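Long-range contacts in uncharacterized N-acetyltransferase D2E76_00625 (Mycobacteroides abscessus, PDB 6YCA), which probably transfers acetyl groups from acetyl coenzyme A to amino groups, as a GCN5-related N-acetyltransferase of the Eis family that is unable to modify aminoglycosides: residues Ser134-Glu139 and Arg305-Leu310; Ile150-Ala155 and Thr407-Gly412; Gly78-Thr83 and Ala98-Gly103; Thr83-Val88 and Thr197-Arg202. All blocks are in the same frame, centred on the assembly; numbering follows the deposited sequence.

In the fold
By first segment the order along the chain is contact 3, 4, 1, 2; contact 3 closes before contacts 1 and 2 open, contacts 1 and 2 cross, and contact 4 crosses all the others. Contact 3 is the hairpin of strands 75-87 and 93-104 in the first GNAT range; contact 4 ties it to the loop before helix 204-216, in the region of the second. In contact 1, strand 299-312 pairs with strand 132-135; on its other side strand 149-160 meets the C-terminal tail in contact 2. The centre of contact 1 is about 13 Å from that of contact 3 and 10 Å from that of contact 2. Contacts 1 and 3 line the acetyl coenzyme A site; contacts 2 and 4 lie farther from it.

Contact 1 (Ser134-Glu139 and Arg305-Leu310); sequences SLRASE and RDETWL. With ACO (acetyl coenzyme *a), chain G.
The carbonyl oxygen Leu135 O receives two donors. Across the contact Trp309 N reaches it at 3.3 Å in a nearly straight bond (169° at the hydrogen), and from its own segment Arg136 NH1 adds a weak bond. Strand 132-135 is the member of the GNAT fold that runs parallel to strand 93-104, and here strand 299-312 pairs antiparallel along its other side. Leu135 N returns a bond to Trp309 O, completing a hydrogen-bonded pair, and Ser134 opposite Leu310 forms the adjoining non-hydrogen-bonded one. Beyond Leu135 the regular pairing stops and side chains carry the contact.

The Arg136 chain bends about its CB-CG bond (chi2 -65°), which lays CD 3.4 Å from Glu307 O. Its guanidinium then runs alongside Thr308, with Glu307 CG and Thr308 OG1 over one face; that hydroxyl is hydrogen-bonded to Thr152. The length of arginine lets the group lie beside Glu307 and Thr308 while NH2 still bonds Thr413 O near the C-terminus. Ala137 is small enough for its methyl to sit over one face of the Trp309 indole, CB lying 3.6 Å from the centroid of the five-membered ring in a CH-pi contact. Trp309 NE1 is held at 2.7 Å by the anti lone pair of Asp306 OD2, which limits rotation of the ring. Past the strand, Ser138 OG bonds the pantetheine oxygen O5P, and Glu139 OE1 accepts from the adenine N6A at 2.8 Å.

Contact 2 (Ile150-Ala155 and Thr407-Gly412); sequences IATSSA and TQPFAG. With SO4 (sulfate ion), chain J.
Apolar packing joins Thr152 to Pro409, the methyl CG2 resting 3.6 Å from Pro409 CB as the two side chains run antiparallel past one another. The meeting point is a classic beta bulge in strand 149-160, where Ala151 and Thr152 both face Thr308; the irregular tail 407-412, which follows helix 395-403 at the end of the sterol carrier protein range, returns to pack against it. Thr152 CG2 is anti to its carbonyl carbon, which turns the methyl to the proline and leaves OG1 for polar partners. Pro409 adds its ring carbon CG, 3.6 Å from Ala151 O; a proline, with no N-H to satisfy, fits this surface well.

No hydrogen bond passes directly between the segments. Polar linkage is indirect: Glu307 OE1, on the neighbouring strand, is bonded by both Thr152 OG1, which also bonds Thr308 OG1, and Ala411 N, so one carboxylate ties tail to strand. At the outer end of the tail, Thr407 N donates to sulfate O4 at 3.3 Å.

The aromatic contact is an edge one. Phe410, its CG anti to the backbone N (chi1 168°), presents its rim to the strand: CD1 is 4.1 Å from Ser153 O, and Ser154 CB lies in the ring plane, 3.9 Å from CE1.

Contact 3 (Gly78-Thr83 and Ala98-Gly103); sequences GADSYT and AVTHIG. With ACO (acetyl coenzyme *a), chain G.
Asp80 has CG anti to the backbone N (chi1 -169°) and His101 has CG anti to the carbonyl carbon (chi1 -55°), and these two settings bring the side chains alongside, both directed to the same side. The carboxylate and imidazole planes are nearly parallel, and His101 ND1 gives a weak bond of 3.2 Å to Asp80 OD2. The setting is the antiparallel hairpin of the GNAT fold, strands 75-87 and 93-104, interrupted by a beta bulge: the register shifts by one between Gly78-Gly103 and Asp80-Thr100. His101 takes positive phi there. Gly78 N bonds Gly103 O at 3.0 Å, while Asp80 and Thr100 bond each other at 2.8 Å both ways, Asp80 N to Thr100 O and Thr100 N to Asp80 O.

Thr100 is well suited to fill the space between the rings. Its CG2 lies at the edge of the Tyr82 ring, 3.5 Å from CE1, and over the centre of the His101 ring. The Tyr82 hydroxyl bonds Leu60 O, and Thr100 OG1 bonds Phe415 O at the C-terminus. As in other GNAT enzymes, a bulge in this strand probably helps form the cofactor site; here Ile102 O accepts a weak bond from N4P of acetyl coenzyme A at 3.1 Å.

Contact 4 (Thr83-Val88 and Thr197-Arg202); sequences TSWLTV and TGSVAR
One face of the Trp85 indole is laid against backbone: Ala201 N sits over the middle of the ring system, Val200 C nearer its rim, and the methyl Ala201 CB lies 3.4 Å from the centroid of the five-membered ring in a CH-pi contact, 15° off the normal. Ser199 OG is at the edge, in the ring plane. A broad aromatic suits this place, since a flat face can cover an extended peptide, and alanine is short enough to let it approach. Trp85 also forms a cation-pi pair with Arg93.

Backbone bonds run along the rest of the contact in an antiparallel sense. Thr87 is bonded through both its own N and its own O, N reaching Ser199 O at 2.9 Å and O accepting Gly198 N at 2.9 Å. Ala201 N and Ser84 OG approach Trp85 O from opposite faces of the carbonyl plane, at 3.2 Å and 3.1 Å respectively; Ser84 OG is bonded to His96 as well. Thr87 OG1 donates to Ser199 OG at 2.8 Å, a hydroxyl further fixed by Trp196 O. Gly198 has positive phi, a conformation that glycine adopts readily.

Leu86 and Val200 form the single beta bridge, so the loop 197-202 docks strand-like along strand 75-87 without becoming a regular strand. This joins the hairpin of the first GNAT range to the loop before helix 204-216, in the region of the second, an interdomain contact of the tandem-GNAT architecture of Eis proteins.

Contact 1 (Ser134-Glu139 and Arg305-Leu310)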
# COMPACT_ATOMS: atom_id res chain seq x y z
N SER A 134 -9.90 6.93 37.49
CA SER A 134 -9.64 6.33 36.19
C SER A 134 -9.03 7.37 35.27
O SER A 134 -9.18 8.58 35.48
CB SER A 134 -10.92 5.76 35.56
OG SER A 134 -11.68 6.78 34.94
N LEU A 135 -8.33 6.89 34.24
CA LEU A 135 -7.69 7.77 33.28
C LEU A 135 -7.62 7.06 31.93
O LEU A 135 -8.00 5.89 31.81
CB LEU A 135 -6.30 8.23 33.75
CG LEU A 135 -5.26 7.18 34.14
CD1 LEU A 135 -4.57 6.57 32.93
CD2 LEU A 135 -4.23 7.77 35.10
N ARG A 136 -7.15 7.78 30.93
CA ARG A 136 -6.85 7.21 29.62
C ARG A 136 -5.34 7.33 29.43
O ARG A 136 -4.81 8.43 29.31
CB ARG A 136 -7.61 7.96 28.52
CG ARG A 136 -9.11 8.02 28.75
CD ARG A 136 -9.75 6.64 28.68
NE ARG A 136 -11.17 6.67 29.02
CZ ARG A 136 -11.65 6.41 30.23
NH1 ARG A 136 -10.82 6.08 31.22
NH2 ARG A 136 -12.95 6.45 30.46
N ALA A 137 -4.66 6.18 29.40
CA ALA A 137 -3.21 6.17 29.42
C ALA A 137 -2.63 6.44 28.04
O ALA A 137 -3.05 5.84 27.04
CB ALA A 137 -2.71 4.83 29.95
N SER A 138 -1.65 7.34 27.98
CA SER A 138 -0.93 7.56 26.73
C SER A 138 0.02 6.40 26.44
O SER A 138 0.28 6.09 25.27
CB SER A 138 -0.17 8.88 26.79
OG SER A 138 0.82 8.84 27.80
N GLU A 139 0.57 5.78 27.47
CA GLU A 139 1.39 4.59 27.35
C GLU A 139 0.89 3.54 28.33
O GLU A 139 0.43 3.87 29.43
CB GLU A 139 2.87 4.92 27.61
CG GLU A 139 3.65 5.27 26.35
CD GLU A 139 5.05 5.80 26.65
OE1 GLU A 139 5.21 6.58 27.62
OE2 GLU A 139 6.00 5.43 25.92
N ARG A 305 -8.59 -1.83 21.77
CA ARG A 305 -7.59 -1.11 22.54
C ARG A 305 -8.06 -1.01 23.99
O ARG A 305 -9.26 -1.01 24.27
CB ARG A 305 -7.34 0.28 21.95
CG ARG A 305 -6.12 1.01 22.51
CD ARG A 305 -5.79 2.24 21.68
NE ARG A 305 -4.56 2.90 22.09
CZ ARG A 305 -3.35 2.60 21.62
NH1 ARG A 305 -3.22 1.64 20.71
NH2 ARG A 305 -2.27 3.25 22.05
N ASP A 306 -7.09 -0.94 24.91
CA ASP A 306 -7.42 -0.71 26.31
C ASP A 306 -8.08 0.65 26.47
O ASP A 306 -7.79 1.60 25.73
CB ASP A 306 -6.16 -0.76 27.18
CG ASP A 306 -5.06 0.16 26.68
OD1 ASP A 306 -4.56 -0.05 25.56
OD2 ASP A 306 -4.73 1.12 27.39
N GLU A 307 -9.00 0.74 27.42
CA GLU A 307 -9.74 1.98 27.63
C GLU A 307 -9.59 2.51 29.05
O GLU A 307 -8.80 3.43 29.29
CB GLU A 307 -11.22 1.81 27.28
CG GLU A 307 -11.95 3.13 27.23
CD GLU A 307 -13.42 2.98 26.93
OE1 GLU A 307 -14.08 2.12 27.56
OE2 GLU A 307 -13.89 3.71 26.04
N THR A 308 -10.33 1.94 29.99
CA THR A 308 -10.34 2.45 31.35
C THR A 308 -9.17 1.86 32.13
O THR A 308 -9.09 0.63 32.30
CB THR A 308 -11.65 2.10 32.05
OG1 THR A 308 -12.76 2.56 31.29
CG2 THR A 308 -11.69 2.73 33.43
N TRP A 309 -8.27 2.71 32.60
CA TRP A 309 -7.26 2.33 33.57
C TRP A 309 -7.83 2.72 34.94
O TRP A 309 -7.84 3.90 35.30
CB TRP A 309 -5.93 3.02 33.29
CG TRP A 309 -5.23 2.47 32.09
CD1 TRP A 309 -5.54 2.70 30.79
CD2 TRP A 309 -4.11 1.57 32.08
NE1 TRP A 309 -4.68 2.02 29.97
CE2 TRP A 309 -3.79 1.32 30.74
CE3 TRP A 309 -3.34 0.97 33.08
CZ2 TRP A 309 -2.74 0.48 30.36
CZ3 TRP A 309 -2.30 0.14 32.71
CH2 TRP A 309 -2.01 -0.09 31.36
N LEU A 310 -8.34 1.73 35.66
CA LEU A 310 -9.06 1.95 36.90
C LEU A 310 -8.14 1.75 38.10
O LEU A 310 -7.35 0.80 38.14
CB LEU A 310 -10.25 0.99 37.00
CG LEU A 310 -11.12 1.10 38.25
CD1 LEU A 310 -11.69 2.49 38.36
CD2 LEU A 310 -12.23 0.07 38.20
N1A ACO G . 7.89 4.48 29.95
C2A ACO G . 8.42 3.54 30.74
N3A ACO G . 8.65 3.62 32.06
C4A ACO G . 8.31 4.77 32.70
C5A ACO G . 7.75 5.82 31.97
C6A ACO G . 7.53 5.65 30.51
N6A ACO G . 6.98 6.65 29.78
N7A ACO G . 7.50 6.84 32.82
C8A ACO G . 7.90 6.43 34.05
N9A ACO G . 8.41 5.18 33.97
C1B ACO G . 8.92 4.40 35.12
C2B ACO G . 10.28 4.93 35.57
O2B ACO G . 11.34 4.21 34.94
C3B ACO G . 10.22 4.55 37.05
O3B ACO G . 10.57 3.17 37.16
P3B ACO G . 11.55 2.68 38.33
O7A ACO G . 12.87 3.41 38.21
O8A ACO G . 10.90 2.95 39.67
O9A ACO G . 11.77 1.19 38.16
C4B ACO G . 8.75 4.69 37.41
O4B ACO G . 8.01 4.55 36.20
C5B ACO G . 8.43 6.03 38.07
O5B ACO G . 8.97 7.05 37.23
P1A ACO G . 8.89 8.61 37.59
O1A ACO G . 10.30 9.12 37.78
O2A ACO G . 8.07 8.77 38.85
O3A ACO G . 8.17 9.38 36.39
P2A ACO G . 8.58 10.66 35.51
O4A ACO G . 8.95 11.81 36.43
O5A ACO G . 9.75 10.31 34.61
O6A ACO G . 7.31 11.05 34.60
CBP ACO G . 5.80 10.56 32.77
CCP ACO G . 6.66 10.00 33.88
CDP ACO G . 4.86 11.62 33.33
CEP ACO G . 5.00 9.43 32.14
CAP ACO G . 6.77 11.19 31.77
OAP ACO G . 7.60 10.13 31.26
C9P ACO G . 6.09 11.89 30.62
O9P ACO G . 5.82 13.08 30.70
N8P ACO G . 5.82 11.15 29.55
C7P ACO G . 5.20 11.67 28.34
C6P ACO G . 3.81 12.26 28.57
C5P ACO G . 2.83 11.22 29.04
O5P ACO G . 2.87 10.08 28.60
N4P ACO G . 1.96 11.62 29.96
C3P ACO G . 0.94 10.72 30.46
C2P ACO G . -0.42 11.08 29.88
S1P ACO G . -1.63 9.98 30.52
C ACO G . -2.74 11.09 31.09
O ACO G . -2.75 12.21 30.61
CH3 ACO G . -3.70 10.70 32.18

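Contact 2 (Ile150-Ala155 and Thr407-Gly412)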
# COMPACT_ATOMS: atom_id res chain seq x y z
N ILE A 150 -6.26 -2.21 33.88
CA ILE A 150 -7.12 -2.04 32.71
C ILE A 150 -8.48 -2.67 33.02
O ILE A 150 -8.59 -3.90 33.09
CB ILE A 150 -6.49 -2.65 31.46
CG1 ILE A 150 -5.14 -2.00 31.17
CG2 ILE A 150 -7.43 -2.46 30.28
CD1 ILE A 150 -4.43 -2.58 29.96
N ALA A 151 -9.51 -1.84 33.18
CA ALA A 151 -10.81 -2.33 33.60
C ALA A 151 -11.83 -2.44 32.48
O ALA A 151 -12.73 -3.29 32.56
CB ALA A 151 -11.39 -1.43 34.70
N THR A 152 -11.72 -1.62 31.43
CA THR A 152 -12.60 -1.73 30.28
C THR A 152 -11.78 -1.59 29.01
O THR A 152 -10.72 -0.95 29.00
CB THR A 152 -13.69 -0.63 30.23
OG1 THR A 152 -13.12 0.59 29.73
CG2 THR A 152 -14.29 -0.39 31.61
N SER A 153 -12.29 -2.17 27.93
CA SER A 153 -11.70 -2.03 26.61
C SER A 153 -12.78 -1.61 25.62
O SER A 153 -13.98 -1.80 25.87
CB SER A 153 -11.04 -3.34 26.13
OG SER A 153 -9.98 -3.73 26.99
N SER A 154 -12.34 -1.03 24.51
CA SER A 154 -13.23 -0.55 23.47
C SER A 154 -12.84 -1.18 22.13
O SER A 154 -11.69 -1.59 21.92
CB SER A 154 -13.18 0.98 23.37
OG SER A 154 -11.94 1.42 22.85
N ALA A 155 -13.81 -1.26 21.23
CA ALA A 155 -13.61 -1.86 19.92
C ALA A 155 -14.06 -0.90 18.83
O ALA A 155 -14.82 0.05 19.07
CB ALA A 155 -14.34 -3.21 19.78
N THR A 407 -22.76 -7.97 30.67
CA THR A 407 -22.24 -7.06 29.66
C THR A 407 -20.81 -6.68 29.99
O THR A 407 -20.45 -6.52 31.17
CB THR A 407 -23.09 -5.79 29.56
OG1 THR A 407 -23.06 -5.09 30.81
CG2 THR A 407 -24.53 -6.13 29.20
N GLN A 408 -19.99 -6.55 28.96
CA GLN A 408 -18.65 -6.03 29.16
C GLN A 408 -18.72 -4.54 29.47
O GLN A 408 -19.47 -3.80 28.82
CB GLN A 408 -17.81 -6.25 27.90
CG GLN A 408 -17.35 -7.68 27.73
CD GLN A 408 -16.25 -8.05 28.70
OE1 GLN A 408 -15.23 -7.36 28.80
NE2 GLN A 408 -16.46 -9.13 29.45
N PRO A 409 -17.96 -4.07 30.46
CA PRO A 409 -18.00 -2.65 30.80
C PRO A 409 -17.38 -1.81 29.70
O PRO A 409 -16.52 -2.27 28.95
CB PRO A 409 -17.15 -2.58 32.08
CG PRO A 409 -16.20 -3.71 31.92
CD PRO A 409 -16.96 -4.81 31.24
N PHE A 410 -17.83 -0.56 29.62
CA PHE A 410 -17.44 0.30 28.52
C PHE A 410 -17.76 1.74 28.89
O PHE A 410 -18.87 2.02 29.37
CB PHE A 410 -18.22 -0.12 27.27
CG PHE A 410 -18.13 0.85 26.15
CD1 PHE A 410 -16.96 0.97 25.43
CD2 PHE A 410 -19.21 1.65 25.82
CE1 PHE A 410 -16.86 1.87 24.39
CE2 PHE A 410 -19.12 2.54 24.77
CZ PHE A 410 -17.95 2.66 24.06
N ALA A 411 -16.80 2.63 28.69
CA ALA A 411 -16.97 4.06 28.92
C ALA A 411 -16.97 4.75 27.56
O ALA A 411 -15.91 5.00 26.99
CB ALA A 411 -15.85 4.60 29.81
N GLY A 412 -18.14 5.10 27.05
CA GLY A 412 -18.19 5.71 25.73
C GLY A 412 -17.57 7.09 25.61
O GLY A 412 -17.78 7.78 24.61
S SO4 J . -25.25 -6.74 33.60
O1 SO4 J . -25.60 -5.36 33.27
O2 SO4 J . -25.84 -7.63 32.60
O3 SO4 J . -25.76 -7.08 34.92
O4 SO4 J . -23.80 -6.89 33.58

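Contact 3 (Gly78-Thr83 and Ala98-Gly103)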
# COMPACT_ATOMS: atom_id res chain seq x y z
N GLY A 78 2.85 18.12 36.29
CA GLY A 78 1.58 18.24 36.98
C GLY A 78 0.67 17.06 36.72
O GLY A 78 0.95 16.19 35.89
N ALA A 79 -0.44 17.05 37.47
CA ALA A 79 -1.48 16.03 37.34
C ALA A 79 -2.78 16.64 37.83
O ALA A 79 -2.81 17.27 38.89
CB ALA A 79 -1.13 14.79 38.16
N ASP A 80 -3.85 16.47 37.05
CA ASP A 80 -5.15 17.08 37.30
C ASP A 80 -6.22 16.00 37.35
O ASP A 80 -6.00 14.84 36.99
CB ASP A 80 -5.47 18.11 36.20
CG ASP A 80 -6.68 18.97 36.53
OD1 ASP A 80 -6.69 19.65 37.57
OD2 ASP A 80 -7.64 18.97 35.73
N SER A 81 -7.41 16.39 37.81
CA SER A 81 -8.54 15.48 37.86
C SER A 81 -9.83 16.30 37.87
O SER A 81 -9.82 17.51 38.10
CB SER A 81 -8.47 14.55 39.06
OG SER A 81 -8.27 15.28 40.25
N TYR A 82 -10.94 15.61 37.60
CA TYR A 82 -12.26 16.22 37.60
C TYR A 82 -13.17 15.46 38.55
O TYR A 82 -13.06 14.24 38.70
CB TYR A 82 -12.87 16.19 36.19
CG TYR A 82 -12.18 17.11 35.22
CD1 TYR A 82 -10.98 16.74 34.62
CD2 TYR A 82 -12.70 18.36 34.91
CE1 TYR A 82 -10.33 17.58 33.73
CE2 TYR A 82 -12.06 19.21 34.03
CZ TYR A 82 -10.87 18.81 33.44
OH TYR A 82 -10.22 19.64 32.56
N THR A 83 -14.08 16.19 39.19
CA THR A 83 -15.11 15.57 40.01
C THR A 83 -16.09 14.85 39.09
O THR A 83 -16.74 15.49 38.25
CB THR A 83 -15.83 16.65 40.81
OG1 THR A 83 -14.88 17.38 41.59
CG2 THR A 83 -16.88 16.04 41.73
N ALA A 98 -11.71 11.62 37.68
CA ALA A 98 -11.26 11.51 36.30
C ALA A 98 -9.90 12.19 36.18
O ALA A 98 -9.80 13.40 35.97
CB ALA A 98 -12.29 12.11 35.35
N VAL A 99 -8.83 11.40 36.32
CA VAL A 99 -7.47 11.91 36.30
C VAL A 99 -7.04 12.18 34.86
O VAL A 99 -7.32 11.38 33.95
CB VAL A 99 -6.52 10.92 36.99
CG1 VAL A 99 -5.08 11.40 36.88
CG2 VAL A 99 -6.92 10.75 38.45
N THR A 100 -6.36 13.30 34.65
CA THR A 100 -5.87 13.67 33.33
C THR A 100 -4.79 14.74 33.52
O THR A 100 -4.43 15.09 34.64
CB THR A 100 -7.01 14.14 32.43
OG1 THR A 100 -6.51 14.38 31.10
CG2 THR A 100 -7.61 15.43 32.97
N HIS A 101 -4.28 15.24 32.39
CA HIS A 101 -3.28 16.31 32.37
C HIS A 101 -1.96 15.92 33.03
O HIS A 101 -1.18 16.79 33.44
CB HIS A 101 -3.82 17.62 32.96
CG HIS A 101 -5.08 18.09 32.30
ND1 HIS A 101 -6.04 18.82 32.96
CD2 HIS A 101 -5.54 17.92 31.03
CE1 HIS A 101 -7.04 19.09 32.13
NE2 HIS A 101 -6.75 18.55 30.96
N ILE A 102 -1.68 14.62 33.16
CA ILE A 102 -0.44 14.16 33.76
C ILE A 102 0.69 14.34 32.76
O ILE A 102 0.58 13.92 31.60
CB ILE A 102 -0.56 12.69 34.20
CG1 ILE A 102 -1.54 12.54 35.36
CG2 ILE A 102 0.80 12.15 34.58
CD1 ILE A 102 -1.58 11.15 35.93
N GLY A 103 1.79 14.94 33.20
CA GLY A 103 2.94 15.13 32.33
C GLY A 103 4.10 15.84 33.00
O GLY A 103 3.90 16.68 33.88
N1A ACO G . 7.89 4.48 29.95
C2A ACO G . 8.42 3.54 30.74
N3A ACO G . 8.65 3.62 32.06
C4A ACO G . 8.31 4.77 32.70
C5A ACO G . 7.75 5.82 31.97
C6A ACO G . 7.53 5.65 30.51
N6A ACO G . 6.98 6.65 29.78
N7A ACO G . 7.50 6.84 32.82
C8A ACO G . 7.90 6.43 34.05
N9A ACO G . 8.41 5.18 33.97
C1B ACO G . 8.92 4.40 35.12
C2B ACO G . 10.28 4.93 35.57
O2B ACO G . 11.34 4.21 34.94
C3B ACO G . 10.22 4.55 37.05
O3B ACO G . 10.57 3.17 37.16
P3B ACO G . 11.55 2.68 38.33
O7A ACO G . 12.87 3.41 38.21
O8A ACO G . 10.90 2.95 39.67
O9A ACO G . 11.77 1.19 38.16
C4B ACO G . 8.75 4.69 37.41
O4B ACO G . 8.01 4.55 36.20
C5B ACO G . 8.43 6.03 38.07
O5B ACO G . 8.97 7.05 37.23
P1A ACO G . 8.89 8.61 37.59
O1A ACO G . 10.30 9.12 37.78
O2A ACO G . 8.07 8.77 38.85
O3A ACO G . 8.17 9.38 36.39
P2A ACO G . 8.58 10.66 35.51
O4A ACO G . 8.95 11.81 36.43
O5A ACO G . 9.75 10.31 34.61
O6A ACO G . 7.31 11.05 34.60
CBP ACO G . 5.80 10.56 32.77
CCP ACO G . 6.66 10.00 33.88
CDP ACO G . 4.86 11.62 33.33
CEP ACO G . 5.00 9.43 32.14
CAP ACO G . 6.77 11.19 31.77
OAP ACO G . 7.60 10.13 31.26
C9P ACO G . 6.09 11.89 30.62
O9P ACO G . 5.82 13.08 30.70
N8P ACO G . 5.82 11.15 29.55
C7P ACO G . 5.20 11.67 28.34
C6P ACO G . 3.81 12.26 28.57
C5P ACO G . 2.83 11.22 29.04
O5P ACO G . 2.87 10.08 28.60
N4P ACO G . 1.96 11.62 29.96
C3P ACO G . 0.94 10.72 30.46
C2P ACO G . -0.42 11.08 29.88
S1P ACO G . -1.63 9.98 30.52
C ACO G . -2.74 11.09 31.09
O ACO G . -2.75 12.21 30.61
CH3 ACO G . -3.70 10.70 32.18

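Contact 4 (Thr83-Val88 and Thr197-Arg202)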
# COMPACT_ATOMS: atom_id res chain seq x y z
N THR A 83 -14.08 16.19 39.19
CA THR A 83 -15.11 15.57 40.01
C THR A 83 -16.09 14.85 39.09
O THR A 83 -16.74 15.49 38.25
CB THR A 83 -15.83 16.65 40.81
OG1 THR A 83 -14.88 17.38 41.59
CG2 THR A 83 -16.88 16.04 41.73
N SER A 84 -16.21 13.54 39.24
CA SER A 84 -16.99 12.74 38.31
C SER A 84 -17.65 11.59 39.06
O SER A 84 -17.49 11.44 40.28
CB SER A 84 -16.10 12.23 37.17
OG SER A 84 -16.80 11.34 36.32
N TRP A 85 -18.42 10.79 38.33
CA TRP A 85 -18.96 9.54 38.84
C TRP A 85 -18.65 8.41 37.87
O TRP A 85 -18.28 8.64 36.72
CB TRP A 85 -20.48 9.62 39.12
CG TRP A 85 -21.32 10.19 38.01
CD1 TRP A 85 -21.89 11.43 37.97
CD2 TRP A 85 -21.72 9.53 36.80
NE1 TRP A 85 -22.61 11.59 36.80
CE2 TRP A 85 -22.52 10.44 36.07
CE3 TRP A 85 -21.48 8.26 36.26
CZ2 TRP A 85 -23.07 10.12 34.82
CZ3 TRP A 85 -22.03 7.94 35.02
CH2 TRP A 85 -22.81 8.87 34.32
N LEU A 86 -18.79 7.18 38.35
CA LEU A 86 -18.54 5.99 37.54
C LEU A 86 -19.58 4.94 37.88
O LEU A 86 -19.82 4.67 39.06
CB LEU A 86 -17.14 5.43 37.78
CG LEU A 86 -16.59 4.41 36.79
CD1 LEU A 86 -15.09 4.57 36.69
CD2 LEU A 86 -16.94 2.99 37.21
N THR A 87 -20.20 4.36 36.86
CA THR A 87 -21.24 3.35 37.03
C THR A 87 -20.60 1.97 37.20
O THR A 87 -19.94 1.48 36.28
CB THR A 87 -22.21 3.37 35.85
OG1 THR A 87 -22.75 4.68 35.68
CG2 THR A 87 -23.34 2.37 36.08
N VAL A 88 -20.82 1.36 38.36
CA VAL A 88 -20.29 0.04 38.69
C VAL A 88 -21.37 -1.01 38.44
O VAL A 88 -22.54 -0.64 38.28
CB VAL A 88 -19.80 0.00 40.15
CG1 VAL A 88 -18.75 1.07 40.37
CG2 VAL A 88 -20.98 0.17 41.09
N THR A 197 -22.74 -0.11 32.49
CA THR A 197 -21.59 -0.26 33.36
C THR A 197 -20.34 0.26 32.68
O THR A 197 -20.07 -0.06 31.51
CB THR A 197 -21.40 -1.73 33.74
OG1 THR A 197 -22.57 -2.20 34.41
CG2 THR A 197 -20.21 -1.88 34.67
N GLY A 198 -19.57 1.08 33.40
CA GLY A 198 -18.39 1.73 32.88
C GLY A 198 -18.59 3.19 32.51
O GLY A 198 -17.60 3.91 32.34
N SER A 199 -19.84 3.63 32.39
CA SER A 199 -20.11 5.02 32.04
C SER A 199 -19.61 5.98 33.11
O SER A 199 -19.60 5.66 34.31
CB SER A 199 -21.62 5.21 31.80
OG SER A 199 -22.37 4.81 32.93
N VAL A 200 -19.15 7.14 32.67
CA VAL A 200 -18.61 8.17 33.55
C VAL A 200 -19.34 9.47 33.27
O VAL A 200 -19.96 9.65 32.21
CB VAL A 200 -17.09 8.35 33.40
CG1 VAL A 200 -16.38 7.01 33.50
CG2 VAL A 200 -16.77 9.05 32.09
N ALA A 201 -19.28 10.38 34.23
CA ALA A 201 -19.91 11.68 34.06
C ALA A 201 -19.24 12.47 32.94
O ALA A 201 -18.02 12.41 32.77
CB ALA A 201 -19.82 12.48 35.36
N ARG A 202 -20.05 13.22 32.20
CA ARG A 202 -19.58 14.17 31.20
C ARG A 202 -19.88 15.57 31.72
O ARG A 202 -20.98 16.10 31.48
CB ARG A 202 -20.24 13.94 29.84
CG ARG A 202 -19.70 12.73 29.09
CD ARG A 202 -20.39 12.55 27.75
NE ARG A 202 -19.89 11.37 27.05
CZ ARG A 202 -20.26 11.02 25.82
NH1 ARG A 202 -21.14 11.75 25.15
NH2 ARG A 202 -19.74 9.94 25.26